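Local structure of nickel-dependent hydrogenase large subunit (Allochromatium vinosum, 3MYR) at residues B[17-22]-B[547-552]; B[32-37]-B[365-370]; B[115-120]-B[186-191]; B[263-268]-B[425-430]; B[534-539]-B[543-548]. The protein is the large subunit of a heterodimeric [NiFe] hydrogenase, holding the nickel-iron centre at which molecular hydrogen is oxidised with transfer of its electrons to an acceptor. All coordinates share one frame; numbering follows the deposited sequence.

How the contacts relate
Helix 543-551, near the C-terminus, ties most of these contacts together. Contact 1 packs it against strand 17-24, and contact 5, centred about 9 Å away, joins its first turns to the loop just before it; the two share Arg547 and Thr548. Contact 2 lies on strand 27-35, next to strand 17-24 in the antiparallel sheet, its centre about 12 Å from that of contact 1. Contacts 3 and 4, centres about 15 Å apart, join helical parts and both touch helix 543-551. Along the chain contacts 2, 3 and 4 are nested within the loop that contact 1 closes, so the N-terminal sheet and C-terminal helix bring the two ends of the sequence together.

Contact 1 of 5, residues B[17-22]-B[547-552]; sequences LRIEAQ and RTIHSF
Leu17 opens the contact by sending its CD2 methyl to CG2 of Ile549, 3.8 Å away, the two side chains slanting across one another. With chi1 at 179° its CG stands opposite the backbone N, which carries the isobutyl group out from the strand to the helix. Arg18, next along, lies on the other face of the strand and turns back on its own segment: NE and NH2 both reach OE1 of Glu20, side-on, with NE to OE1 at 2.6 Å. That oxygen lies within 1° of the guanidinium plane, so the side-on pair fixes the rotation of the arginine head. Ile19 returns to the helix side, and its CD1 meets CD1 of Ile549 tip to tip at 4.0 Å. Ile549 thus answers both strand residues with separate branches, CG2 for Leu17 and CD1 for Ile19. Glu20 belongs again to the far face, where OE2 makes a salt bridge with Arg4 while Arg18 NH1 makes one with Asp8. No hydrogen bond links the segments, and the join is wholly aliphatic and buried. On the helix, Ser551 OG donates to Thr548 O at 2.6 Å, in the carbonyl plane and on a lone pair. The side chain of Leu17 is about 11 Å from the nickel-iron centre, so this packing lies near the active site without lining it. Strand 17-24 runs between strands 5-7 and 27-35 in the antiparallel sheet, helix 543-551 packs on one face of it, and Leu530 of helix 525-531 touches both Ile19 and Ile549.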
# COMPACT_ATOMS: atom_id res chain seq x y z
N LEU B 17 3.30 -7.24 11.44
CA LEU B 17 4.71 -7.37 11.72
C LEU B 17 4.92 -7.48 13.22
O LEU B 17 4.38 -6.72 14.01
CB LEU B 17 5.51 -6.21 11.15
CG LEU B 17 7.05 -6.16 11.36
CD1 LEU B 17 7.83 -7.24 10.56
CD2 LEU B 17 7.64 -4.75 10.98
N ARG B 18 5.79 -8.42 13.58
CA ARG B 18 6.20 -8.64 14.96
C ARG B 18 7.75 -8.46 14.98
O ARG B 18 8.44 -8.98 14.06
CB ARG B 18 5.80 -10.07 15.41
CG ARG B 18 6.60 -10.61 16.66
CD ARG B 18 6.09 -12.00 16.97
NE ARG B 18 6.43 -12.46 18.32
CZ ARG B 18 5.59 -12.53 19.35
NH1 ARG B 18 4.32 -12.15 19.20
NH2 ARG B 18 6.02 -13.03 20.52
N ILE B 19 8.27 -7.67 15.93
CA ILE B 19 9.71 -7.59 16.19
C ILE B 19 10.01 -8.22 17.54
O ILE B 19 9.30 -7.93 18.53
CB ILE B 19 10.19 -6.10 16.22
CG1 ILE B 19 9.88 -5.40 14.88
CG2 ILE B 19 11.71 -6.02 16.58
CD1 ILE B 19 10.70 -5.92 13.74
N GLU B 20 11.03 -9.10 17.58
CA GLU B 20 11.57 -9.57 18.86
C GLU B 20 13.01 -9.10 18.94
O GLU B 20 13.71 -9.03 17.91
CB GLU B 20 11.45 -11.10 18.96
CG GLU B 20 9.95 -11.49 19.03
CD GLU B 20 9.72 -12.98 19.39
OE1 GLU B 20 8.53 -13.44 19.43
OE2 GLU B 20 10.72 -13.68 19.61
N ALA B 21 13.45 -8.68 20.13
CA ALA B 21 14.80 -8.16 20.31
C ALA B 21 15.43 -8.81 21.56
O ALA B 21 14.84 -8.81 22.66
CB ALA B 21 14.75 -6.65 20.48
N GLN B 22 16.62 -9.38 21.38
CA GLN B 22 17.41 -9.86 22.50
C GLN B 22 18.21 -8.67 22.99
O GLN B 22 19.02 -8.09 22.23
CB GLN B 22 18.32 -11.01 22.06
CG GLN B 22 19.25 -11.55 23.21
CD GLN B 22 18.46 -12.07 24.42
OE1 GLN B 22 18.61 -11.56 25.54
NE2 GLN B 22 17.54 -13.01 24.18
N ARG B 547 10.97 4.11 15.34
CA ARG B 547 11.54 5.13 14.45
C ARG B 547 12.28 4.49 13.29
O ARG B 547 12.12 4.92 12.17
CB ARG B 547 12.53 6.03 15.22
CG ARG B 547 11.85 7.07 15.99
CD ARG B 547 12.80 7.86 16.90
NE ARG B 547 12.03 8.86 17.59
CZ ARG B 547 12.51 9.86 18.31
NH1 ARG B 547 13.81 9.98 18.55
NH2 ARG B 547 11.66 10.71 18.85
N THR B 548 13.09 3.46 13.57
CA THR B 548 13.92 2.81 12.57
C THR B 548 13.10 1.86 11.71
O THR B 548 13.16 1.94 10.44
CB THR B 548 15.12 2.11 13.22
OG1 THR B 548 16.05 3.10 13.66
CG2 THR B 548 15.88 1.17 12.22
N ILE B 549 12.23 1.08 12.34
CA ILE B 549 11.40 0.17 11.52
C ILE B 549 10.52 1.02 10.56
O ILE B 549 10.46 0.74 9.38
CB ILE B 549 10.57 -0.83 12.42
CG1 ILE B 549 11.48 -1.90 13.09
CG2 ILE B 549 9.45 -1.53 11.64
CD1 ILE B 549 12.40 -2.67 12.19
N HIS B 550 9.89 2.09 11.06
CA HIS B 550 8.99 2.90 10.21
C HIS B 550 9.79 3.58 9.10
O HIS B 550 9.27 3.82 8.01
CB HIS B 550 8.27 3.96 11.03
CG HIS B 550 7.20 3.42 11.93
ND1 HIS B 550 6.92 3.95 13.17
CD2 HIS B 550 6.28 2.43 11.73
CE1 HIS B 550 5.89 3.31 13.70
NE2 HIS B 550 5.49 2.38 12.85
N SER B 551 11.08 3.86 9.34
CA SER B 551 11.85 4.52 8.28
C SER B 551 11.96 3.66 7.02
O SER B 551 12.24 4.20 5.97
CB SER B 551 13.26 4.94 8.74
OG SER B 551 14.13 3.80 8.95
N PHE B 552 11.84 2.34 7.14
CA PHE B 552 11.79 1.45 5.95
C PHE B 552 10.42 1.40 5.26
O PHE B 552 10.29 0.77 4.21
CB PHE B 552 12.19 -0.03 6.31
CG PHE B 552 13.65 -0.21 6.61
CD1 PHE B 552 14.53 -0.55 5.59
CD2 PHE B 552 14.12 -0.16 7.93
CE1 PHE B 552 15.88 -0.79 5.83
CE2 PHE B 552 15.50 -0.38 8.20
CZ PHE B 552 16.37 -0.70 7.17

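Contact 2 of 5, residues B[32-37]-B[365-370]; sequences YSSGTM and KQLDVS
Strand 27-35, outermost within this chain in the N-terminal antiparallel sheet, is met here by an irregular loop, 365-370, and the loop carries an Asx turn at Asp368. In the main touch, Val369 packs over one face of the Tyr32 ring: CG2 sits 3.4 Å from CD1, and CG1 lies 3.5 Å from CE1, so both methyls rest on the same side of the phenol. The two side chains cross at about a right angle. Tyr32 chi1 of -56° puts CG beside the backbone N and turns the ring out to the loop. The ring also takes part in cation-pi contacts with Arg4 and Arg517 and meets Tyr373 edge-to-face. An alanine in place of Tyr32 would remove the aromatic face and is likely to leave both Val369 methyls without their main support on the strand and the two arginines without this ring as a pi partner. Two residues along the strand, Ser34 CB receives Leu367 CD1 at 3.6 Å, while the serine hydroxyl is hydrogen-bonded to Tyr373 O. The loop is tied to the neighbouring strand as well, by Leu367 N to Glu20 OE1. In the Asx turn, Asp368 OD1 accepts twice from Ser370: the backbone N at 2.9 Å, nearly in line with the C-O bond, and OG at 2.7 Å from the syn side, 19° out of the carboxylate plane.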
# COMPACT_ATOMS: atom_id res chain seq x y z
N TYR B 32 14.89 -9.76 15.51
CA TYR B 32 14.22 -10.72 14.63
C TYR B 32 12.95 -10.07 14.09
O TYR B 32 12.20 -9.42 14.86
CB TYR B 32 13.88 -12.03 15.36
CG TYR B 32 15.09 -12.65 15.97
CD1 TYR B 32 15.79 -13.68 15.30
CD2 TYR B 32 15.58 -12.19 17.19
CE1 TYR B 32 16.94 -14.21 15.83
CE2 TYR B 32 16.75 -12.75 17.76
CZ TYR B 32 17.42 -13.74 17.05
OH TYR B 32 18.56 -14.32 17.60
N SER B 33 12.79 -10.15 12.76
CA SER B 33 11.67 -9.57 12.02
C SER B 33 10.75 -10.72 11.55
O SER B 33 11.21 -11.67 10.88
CB SER B 33 12.19 -8.83 10.78
OG SER B 33 11.07 -8.36 10.04
N SER B 34 9.48 -10.67 11.93
CA SER B 34 8.55 -11.73 11.65
C SER B 34 7.23 -11.21 11.07
O SER B 34 6.54 -10.45 11.72
CB SER B 34 8.22 -12.44 12.95
OG SER B 34 7.21 -13.41 12.67
N GLY B 35 6.89 -11.65 9.86
CA GLY B 35 5.58 -11.36 9.19
C GLY B 35 4.56 -12.41 9.62
O GLY B 35 4.84 -13.60 9.50
N THR B 36 3.40 -11.99 10.15
CA THR B 36 2.54 -12.93 10.86
C THR B 36 1.19 -13.04 10.13
O THR B 36 0.21 -13.44 10.76
CB THR B 36 2.32 -12.54 12.38
OG1 THR B 36 1.56 -11.32 12.44
CG2 THR B 36 3.70 -12.28 13.13
N MET B 37 1.17 -12.82 8.80
CA MET B 37 -0.05 -13.11 8.01
C MET B 37 0.38 -13.55 6.62
O MET B 37 1.31 -12.96 6.02
CB MET B 37 -0.99 -11.90 7.98
CG MET B 37 -2.35 -12.15 7.28
SD MET B 37 -2.28 -12.05 5.45
CE MET B 37 -2.43 -10.24 5.15
N LYS B 365 3.87 -16.42 23.40
CA LYS B 365 4.53 -15.20 23.86
C LYS B 365 5.88 -14.98 23.16
O LYS B 365 6.39 -13.87 23.16
CB LYS B 365 4.76 -15.24 25.41
CG LYS B 365 3.51 -15.50 26.26
CD LYS B 365 2.41 -14.44 25.98
CE LYS B 365 2.38 -13.35 27.08
NZ LYS B 365 1.59 -12.10 26.70
N GLN B 366 6.46 -16.03 22.59
CA GLN B 366 7.77 -15.93 21.93
C GLN B 366 7.78 -16.76 20.66
O GLN B 366 7.37 -17.91 20.68
CB GLN B 366 8.88 -16.56 22.79
CG GLN B 366 9.18 -15.84 24.06
CD GLN B 366 10.40 -14.93 23.92
OE1 GLN B 366 11.56 -15.43 23.64
NE2 GLN B 366 10.19 -13.63 24.15
N LEU B 367 8.36 -16.24 19.59
CA LEU B 367 8.70 -17.10 18.46
C LEU B 367 9.77 -18.14 18.82
O LEU B 367 10.51 -17.99 19.78
CB LEU B 367 9.24 -16.26 17.32
CG LEU B 367 8.13 -15.38 16.71
CD1 LEU B 367 8.75 -14.08 16.13
CD2 LEU B 367 7.28 -16.05 15.70
N ASP B 368 9.90 -19.16 18.00
CA ASP B 368 11.08 -19.98 18.09
C ASP B 368 11.89 -19.63 16.83
O ASP B 368 11.52 -19.94 15.70
CB ASP B 368 10.65 -21.46 18.14
CG ASP B 368 11.83 -22.45 18.09
OD1 ASP B 368 12.99 -22.13 17.72
OD2 ASP B 368 11.57 -23.59 18.41
N VAL B 369 13.07 -19.09 17.05
CA VAL B 369 13.83 -18.46 16.03
C VAL B 369 14.95 -19.44 15.56
O VAL B 369 15.72 -19.12 14.66
CB VAL B 369 14.30 -17.15 16.71
CG1 VAL B 369 15.72 -17.12 17.35
CG2 VAL B 369 13.54 -15.96 16.40
N SER B 370 14.94 -20.67 16.07
CA SER B 370 15.98 -21.61 15.67
C SER B 370 15.67 -22.14 14.28
O SER B 370 16.59 -22.51 13.59
CB SER B 370 16.11 -22.79 16.65
OG SER B 370 14.96 -23.60 16.59

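Contact 3 of 5, residues B[115-120]-B[186-191]; sequences DWVDVV and MAVAHY
The backbone of 115-120 passes helix 181-201 with two close approaches, Val117 to Ala187 and Val119 to Val188, the CA atoms of each pair 7.1 Å apart. Val117 makes the tighter touch, its CG2 lying 3.5 Å from Ala187 CB. Its chi1 of 166° turns CG1 beside the carbonyl carbon, where that methyl comes within 4.3 Å of Val188 CG2, so one valine straddles two successive helix residues. Val119 adds the second point: its CG2 and Val188 CG2 stand 4.0 Å apart, and the two side chains cross at about a right angle. Asp118, between the valines, turns away from the helix and serves its own segment and the nearby loop. It is the N-cap of helix 119-122, with OD1 accepting a weak bond from Val120 N at 3.0 Å and a hydrogen bond from Ser121 N, while OD2 is held by Gly173 N. Ile155 of helix 145-160 touches both Val119 and Val188. Between 115-120 and 186-191 the contact is therefore purely aliphatic, a fit of small methyl groups, with a polar tie to helix 181-201 supplied one turn before Val188, where Asn184 OD1 accepts from Asp118 N.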
# COMPACT_ATOMS: atom_id res chain seq x y z
N ASP B 115 6.31 9.13 15.54
CA ASP B 115 7.57 8.75 16.18
C ASP B 115 8.42 9.95 16.61
O ASP B 115 9.35 9.79 17.42
CB ASP B 115 8.47 7.84 15.32
CG ASP B 115 7.80 6.49 14.95
OD1 ASP B 115 8.27 5.79 13.98
OD2 ASP B 115 6.76 6.17 15.57
N TRP B 116 8.20 11.09 16.01
CA TRP B 116 9.15 12.21 16.14
C TRP B 116 8.41 13.39 16.74
O TRP B 116 9.05 14.36 17.16
CB TRP B 116 9.68 12.67 14.76
CG TRP B 116 10.23 11.60 13.90
CD1 TRP B 116 9.60 10.95 12.86
CD2 TRP B 116 11.53 11.00 14.02
NE1 TRP B 116 10.44 10.01 12.32
CE2 TRP B 116 11.62 10.00 13.02
CE3 TRP B 116 12.63 11.21 14.88
CZ2 TRP B 116 12.78 9.21 12.85
CZ3 TRP B 116 13.77 10.42 14.73
CH2 TRP B 116 13.83 9.42 13.72
N VAL B 117 7.08 13.39 16.58
CA VAL B 117 6.21 14.52 16.94
C VAL B 117 5.37 14.12 18.15
O VAL B 117 4.72 13.07 18.15
CB VAL B 117 5.26 14.86 15.77
CG1 VAL B 117 4.12 15.78 16.21
CG2 VAL B 117 6.06 15.45 14.58
N ASP B 118 5.43 14.93 19.20
CA ASP B 118 4.66 14.69 20.42
C ASP B 118 3.34 15.50 20.38
O ASP B 118 3.32 16.72 20.51
CB ASP B 118 5.53 15.07 21.62
CG ASP B 118 4.88 14.74 22.98
OD1 ASP B 118 3.64 14.64 23.04
OD2 ASP B 118 5.61 14.66 24.00
N VAL B 119 2.23 14.82 20.22
CA VAL B 119 0.98 15.51 20.07
C VAL B 119 0.52 16.22 21.35
O VAL B 119 -0.11 17.26 21.27
CB VAL B 119 -0.11 14.49 19.65
CG1 VAL B 119 -1.48 15.18 19.75
CG2 VAL B 119 0.19 14.09 18.18
N VAL B 120 0.87 15.67 22.51
CA VAL B 120 0.50 16.35 23.77
C VAL B 120 1.27 17.64 23.97
O VAL B 120 0.71 18.70 24.39
CB VAL B 120 0.67 15.40 25.00
CG1 VAL B 120 0.45 16.17 26.38
CG2 VAL B 120 -0.36 14.25 24.86
N MET B 186 2.88 22.54 14.48
CA MET B 186 3.00 22.74 13.08
C MET B 186 2.83 21.39 12.33
O MET B 186 2.12 21.29 11.33
CB MET B 186 4.36 23.34 12.75
CG MET B 186 4.57 23.55 11.24
SD MET B 186 6.24 24.28 10.87
CE MET B 186 7.20 22.78 10.92
N ALA B 187 3.54 20.37 12.80
CA ALA B 187 3.46 19.03 12.21
C ALA B 187 2.07 18.43 12.31
O ALA B 187 1.61 17.77 11.38
CB ALA B 187 4.47 18.13 12.88
N VAL B 188 1.40 18.60 13.45
CA VAL B 188 0.03 18.15 13.59
C VAL B 188 -0.90 18.85 12.56
O VAL B 188 -1.75 18.21 11.96
CB VAL B 188 -0.48 18.47 15.04
CG1 VAL B 188 -1.98 18.41 15.09
CG2 VAL B 188 0.14 17.46 16.05
N ALA B 189 -0.78 20.18 12.41
CA ALA B 189 -1.57 20.86 11.40
C ALA B 189 -1.26 20.28 10.02
O ALA B 189 -2.16 20.09 9.20
CB ALA B 189 -1.22 22.34 11.40
N HIS B 190 0.01 20.01 9.74
CA HIS B 190 0.35 19.49 8.41
C HIS B 190 -0.14 18.07 8.19
O HIS B 190 -0.49 17.69 7.06
CB HIS B 190 1.85 19.56 8.16
CG HIS B 190 2.38 20.96 8.08
ND1 HIS B 190 1.55 22.08 8.01
CD2 HIS B 190 3.65 21.42 8.03
CE1 HIS B 190 2.31 23.17 7.95
NE2 HIS B 190 3.57 22.79 7.92
N TYR B 191 -0.12 17.28 9.26
CA TYR B 191 -0.73 15.95 9.25
C TYR B 191 -2.18 16.04 8.74
O TYR B 191 -2.64 15.23 7.91
CB TYR B 191 -0.67 15.39 10.68
CG TYR B 191 -1.31 14.02 10.96
CD1 TYR B 191 -0.51 12.90 11.27
CD2 TYR B 191 -2.69 13.88 11.03
CE1 TYR B 191 -1.07 11.65 11.62
CE2 TYR B 191 -3.28 12.63 11.33
CZ TYR B 191 -2.47 11.53 11.67
OH TYR B 191 -3.07 10.31 12.00

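Contact 4 of 5, residues B[263-268]-B[425-430]; sequences AIAGFY and STLGRT
Thr426 O is gripped twice by Thr430, whose OG1 donates at 2.9 Å and whose backbone N donates at 3.2 Å, the two arriving from opposite faces of the carbonyl plane. The hydroxyl bond comes in tilted 28° from that plane, a threonine folding back on the turn before it. One residue earlier, Ser425 is the N-cap of helix 426-456: its OG accepts from Gly428 N at 2.9 Å, nearly straight at 165°. These bonds lie in the first turn of the helix, and Leu427 projects from that turn to the other segment. Its CD2 packs on Ala265 CB at 3.7 Å, and CD1 lies 3.8 Å from Tyr268 O, which it touches without a hydrogen bond. Branching at CG gives each methyl its own partner; chi1, at -140°, lies off the usual staggered values. Tyr268 starts toward the helix, but its ring leads off: OH is hydrogen-bonded to Trp116 O and Arg178 N, and the ring meets that of Trp116 edge-to-face. Residues 265 to 268 form a type I beta turn, closed by Tyr268 N to Ala265 O at 2.9 Å, which brings the carbonyl of Tyr268 round beside Leu427. Farther along the second segment, Arg429 makes a salt bridge with Glu387 and a cation-pi contact with Phe552. The contact thus places the C-terminal part of helix 236-265 and its type I turn against the serine-capped N-terminus of helix 426-456, in the large subunit's helical part.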
# COMPACT_ATOMS: atom_id res chain seq x y z
N ALA B 263 13.36 20.55 8.65
CA ALA B 263 13.27 21.23 9.95
C ALA B 263 13.28 20.18 11.09
O ALA B 263 13.98 20.36 12.07
CB ALA B 263 12.01 22.09 10.06
N ILE B 264 12.51 19.10 10.94
CA ILE B 264 12.45 18.03 11.99
C ILE B 264 13.78 17.28 12.13
O ILE B 264 14.29 17.11 13.26
CB ILE B 264 11.27 17.07 11.77
CG1 ILE B 264 9.98 17.81 12.15
CG2 ILE B 264 11.35 15.78 12.65
CD1 ILE B 264 8.70 17.13 11.64
N ALA B 265 14.43 16.98 10.99
CA ALA B 265 15.73 16.32 11.01
C ALA B 265 16.79 17.03 11.88
O ALA B 265 17.67 16.39 12.46
CB ALA B 265 16.26 16.20 9.55
N GLY B 266 16.77 18.37 11.89
CA GLY B 266 17.76 19.17 12.60
C GLY B 266 17.79 18.82 14.09
O GLY B 266 18.81 19.04 14.75
N PHE B 267 16.68 18.29 14.64
CA PHE B 267 16.62 17.93 16.08
C PHE B 267 16.99 16.46 16.33
O PHE B 267 17.02 16.02 17.46
CB PHE B 267 15.21 18.23 16.65
CG PHE B 267 14.91 19.73 16.81
CD1 PHE B 267 14.42 20.48 15.75
CD2 PHE B 267 15.16 20.39 18.03
CE1 PHE B 267 14.16 21.86 15.90
CE2 PHE B 267 14.91 21.79 18.18
CZ PHE B 267 14.43 22.49 17.11
N TYR B 268 17.27 15.70 15.28
CA TYR B 268 17.47 14.26 15.40
C TYR B 268 18.71 13.74 14.62
O TYR B 268 18.71 12.63 14.07
CB TYR B 268 16.20 13.56 14.88
CG TYR B 268 15.00 13.75 15.82
CD1 TYR B 268 13.93 14.54 15.43
CD2 TYR B 268 14.98 13.17 17.10
CE1 TYR B 268 12.85 14.71 16.28
CE2 TYR B 268 13.91 13.35 17.97
CZ TYR B 268 12.83 14.10 17.54
OH TYR B 268 11.69 14.25 18.32
N SER B 425 21.63 5.46 7.33
CA SER B 425 21.04 5.60 8.65
C SER B 425 19.52 5.74 8.55
O SER B 425 18.98 5.97 7.47
CB SER B 425 21.63 6.84 9.32
OG SER B 425 21.07 8.04 8.77
N THR B 426 18.85 5.64 9.67
CA THR B 426 17.44 5.87 9.77
C THR B 426 17.09 7.29 9.30
O THR B 426 16.12 7.50 8.56
CB THR B 426 17.03 5.68 11.24
OG1 THR B 426 17.15 4.30 11.58
CG2 THR B 426 15.59 6.22 11.54
N LEU B 427 17.89 8.27 9.72
CA LEU B 427 17.63 9.64 9.25
C LEU B 427 17.82 9.72 7.73
O LEU B 427 17.08 10.43 7.09
CB LEU B 427 18.65 10.61 9.82
CG LEU B 427 18.20 12.00 10.28
CD1 LEU B 427 19.31 13.09 10.37
CD2 LEU B 427 16.97 12.57 9.75
N GLY B 428 18.93 9.19 7.21
CA GLY B 428 19.21 9.37 5.79
C GLY B 428 18.11 8.71 4.93
O GLY B 428 17.74 9.20 3.89
N ARG B 429 17.57 7.60 5.40
CA ARG B 429 16.54 6.86 4.65
C ARG B 429 15.29 7.74 4.60
O ARG B 429 14.65 7.83 3.57
CB ARG B 429 16.23 5.57 5.44
CG ARG B 429 15.40 4.54 4.77
CD ARG B 429 15.31 3.27 5.64
NE ARG B 429 16.61 2.59 5.71
CZ ARG B 429 17.34 2.39 6.81
NH1 ARG B 429 16.95 2.81 8.02
NH2 ARG B 429 18.51 1.77 6.71
N THR B 430 14.95 8.36 5.73
CA THR B 430 13.74 9.14 5.85
C THR B 430 13.95 10.38 4.98
O THR B 430 13.04 10.81 4.28
CB THR B 430 13.55 9.59 7.33
OG1 THR B 430 13.40 8.44 8.14
CG2 THR B 430 12.29 10.52 7.54

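Contact 5 of 5, residues B[534-539]-B[543-548]; sequences HQLVDV and IEILRT
Polar contacts centre on Glu544, whose carboxylate reaches across to the backbone of the loop. OE1 accepts from Val537 N at 2.8 Å and an almost straight 173°, the donor standing above the carboxylate plane, 38° out of it. OE2 takes a bond from a water at 2.6 Å, and that water in turn accepts from Asp538 N at 2.8 Å, so one side chain serves two successive amides, one directly and one through solvent. A bend at chi2, near 90°, folds the chain back so that its carboxylate lies beside the loop, and CG passes 3.3 Å from Gln535 O. Were Glu544 shortened to an alanine, Val537 N would probably lose its acceptor and the bridging water its carboxylate mate, setting that part of the loop freer to move. The apolar contacts are Leu536 CD2 on Ile545 CD1 at 4.0 Å, with the side chains slanting past each other, and Leu536 CD1 on Glu544 CB at 4.1 Å. Ile28 of strand 27-35 touches both Leu536 and Ile545. Beyond them His534 lies beside Thr548, whose hydroxyl is hydrogen-bonded to Thr426, though the details of the imidazole are doubtful. The carboxylate thus satisfies the amide of Val537 directly and that of Asp538 through water, while the leucine-isoleucine pair packs the loop onto helix 543-551.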
# COMPACT_ATOMS: atom_id res chain seq x y z
N HIS B 534 21.51 0.75 18.45
CA HIS B 534 20.25 1.11 19.13
C HIS B 534 20.25 0.82 20.62
O HIS B 534 20.53 -0.28 21.00
CB HIS B 534 19.03 0.40 18.49
CG HIS B 534 18.70 0.91 17.12
ND1 HIS B 534 17.49 1.53 16.83
CD2 HIS B 534 19.44 0.98 15.99
CE1 HIS B 534 17.51 1.99 15.57
NE2 HIS B 534 18.68 1.66 15.04
N GLN B 535 19.70 1.74 21.41
CA GLN B 535 19.47 1.60 22.86
C GLN B 535 17.99 1.94 23.10
O GLN B 535 17.41 2.77 22.37
CB GLN B 535 20.40 2.53 23.66
CG GLN B 535 21.91 2.10 23.62
CD GLN B 535 22.66 2.43 22.26
OE1 GLN B 535 23.62 1.72 21.86
NE2 GLN B 535 22.22 3.49 21.56
N LEU B 536 17.33 1.18 23.98
CA LEU B 536 15.94 1.51 24.36
C LEU B 536 15.92 2.15 25.75
O LEU B 536 16.42 1.54 26.71
CB LEU B 536 15.10 0.23 24.42
CG LEU B 536 14.40 -0.25 23.14
CD1 LEU B 536 15.30 0.02 21.97
CD2 LEU B 536 14.08 -1.75 23.27
N VAL B 537 15.37 3.36 25.89
CA VAL B 537 15.16 3.83 27.24
C VAL B 537 14.14 3.01 28.06
O VAL B 537 14.34 2.82 29.28
CB VAL B 537 15.07 5.37 27.47
CG1 VAL B 537 15.45 6.23 26.29
CG2 VAL B 537 13.83 5.80 28.24
N ASP B 538 13.13 2.48 27.39
CA ASP B 538 12.04 1.80 28.08
C ASP B 538 11.37 0.76 27.16
O ASP B 538 10.71 1.11 26.17
CB ASP B 538 11.05 2.85 28.55
CG ASP B 538 9.80 2.27 29.23
OD1 ASP B 538 8.92 3.08 29.62
OD2 ASP B 538 9.64 1.03 29.30
N VAL B 539 11.51 -0.52 27.51
CA VAL B 539 11.01 -1.59 26.68
C VAL B 539 9.51 -1.62 26.50
O VAL B 539 9.00 -2.23 25.55
CB VAL B 539 11.56 -3.00 27.08
CG1 VAL B 539 13.12 -3.00 26.95
CG2 VAL B 539 11.07 -3.46 28.52
N ILE B 543 9.84 3.40 21.37
CA ILE B 543 9.84 4.36 20.31
C ILE B 543 11.11 4.28 19.43
O ILE B 543 11.06 4.56 18.26
CB ILE B 543 9.65 5.73 20.92
CG1 ILE B 543 9.33 6.79 19.86
CG2 ILE B 543 10.86 6.10 21.75
CD1 ILE B 543 8.67 8.06 20.47
N GLU B 544 12.23 3.79 19.97
CA GLU B 544 13.44 3.76 19.16
C GLU B 544 13.36 2.67 18.12
O GLU B 544 13.91 2.80 17.05
CB GLU B 544 14.69 3.53 20.02
CG GLU B 544 14.94 4.60 21.15
CD GLU B 544 14.28 4.27 22.50
OE1 GLU B 544 14.76 4.77 23.55
OE2 GLU B 544 13.28 3.52 22.56
N ILE B 545 12.70 1.57 18.44
CA ILE B 545 12.49 0.52 17.46
C ILE B 545 11.59 1.05 16.33
O ILE B 545 11.91 0.90 15.13
CB ILE B 545 11.90 -0.73 18.14
CG1 ILE B 545 13.03 -1.48 18.87
CG2 ILE B 545 11.23 -1.67 17.08
CD1 ILE B 545 12.50 -2.73 19.72
N LEU B 546 10.50 1.71 16.71
CA LEU B 546 9.52 2.18 15.77
C LEU B 546 10.17 3.19 14.82
O LEU B 546 9.90 3.17 13.65
CB LEU B 546 8.32 2.82 16.50
CG LEU B 546 7.51 1.89 17.43
CD1 LEU B 546 6.33 2.66 18.02
CD2 LEU B 546 7.02 0.67 16.71
N ARG B 547 10.97 4.11 15.34
CA ARG B 547 11.54 5.13 14.45
C ARG B 547 12.28 4.49 13.29
O ARG B 547 12.12 4.92 12.17
CB ARG B 547 12.53 6.03 15.22
CG ARG B 547 11.85 7.07 15.99
CD ARG B 547 12.80 7.86 16.90
NE ARG B 547 12.03 8.86 17.59
CZ ARG B 547 12.51 9.86 18.31
NH1 ARG B 547 13.81 9.98 18.55
NH2 ARG B 547 11.66 10.71 18.85
N THR B 548 13.09 3.46 13.57
CA THR B 548 13.92 2.81 12.57
C THR B 548 13.10 1.86 11.71
O THR B 548 13.16 1.94 10.44
CB THR B 548 15.12 2.11 13.22
OG1 THR B 548 16.05 3.10 13.66
CG2 THR B 548 15.88 1.17 12.22
O HOH W 1 12.17 3.45 24.96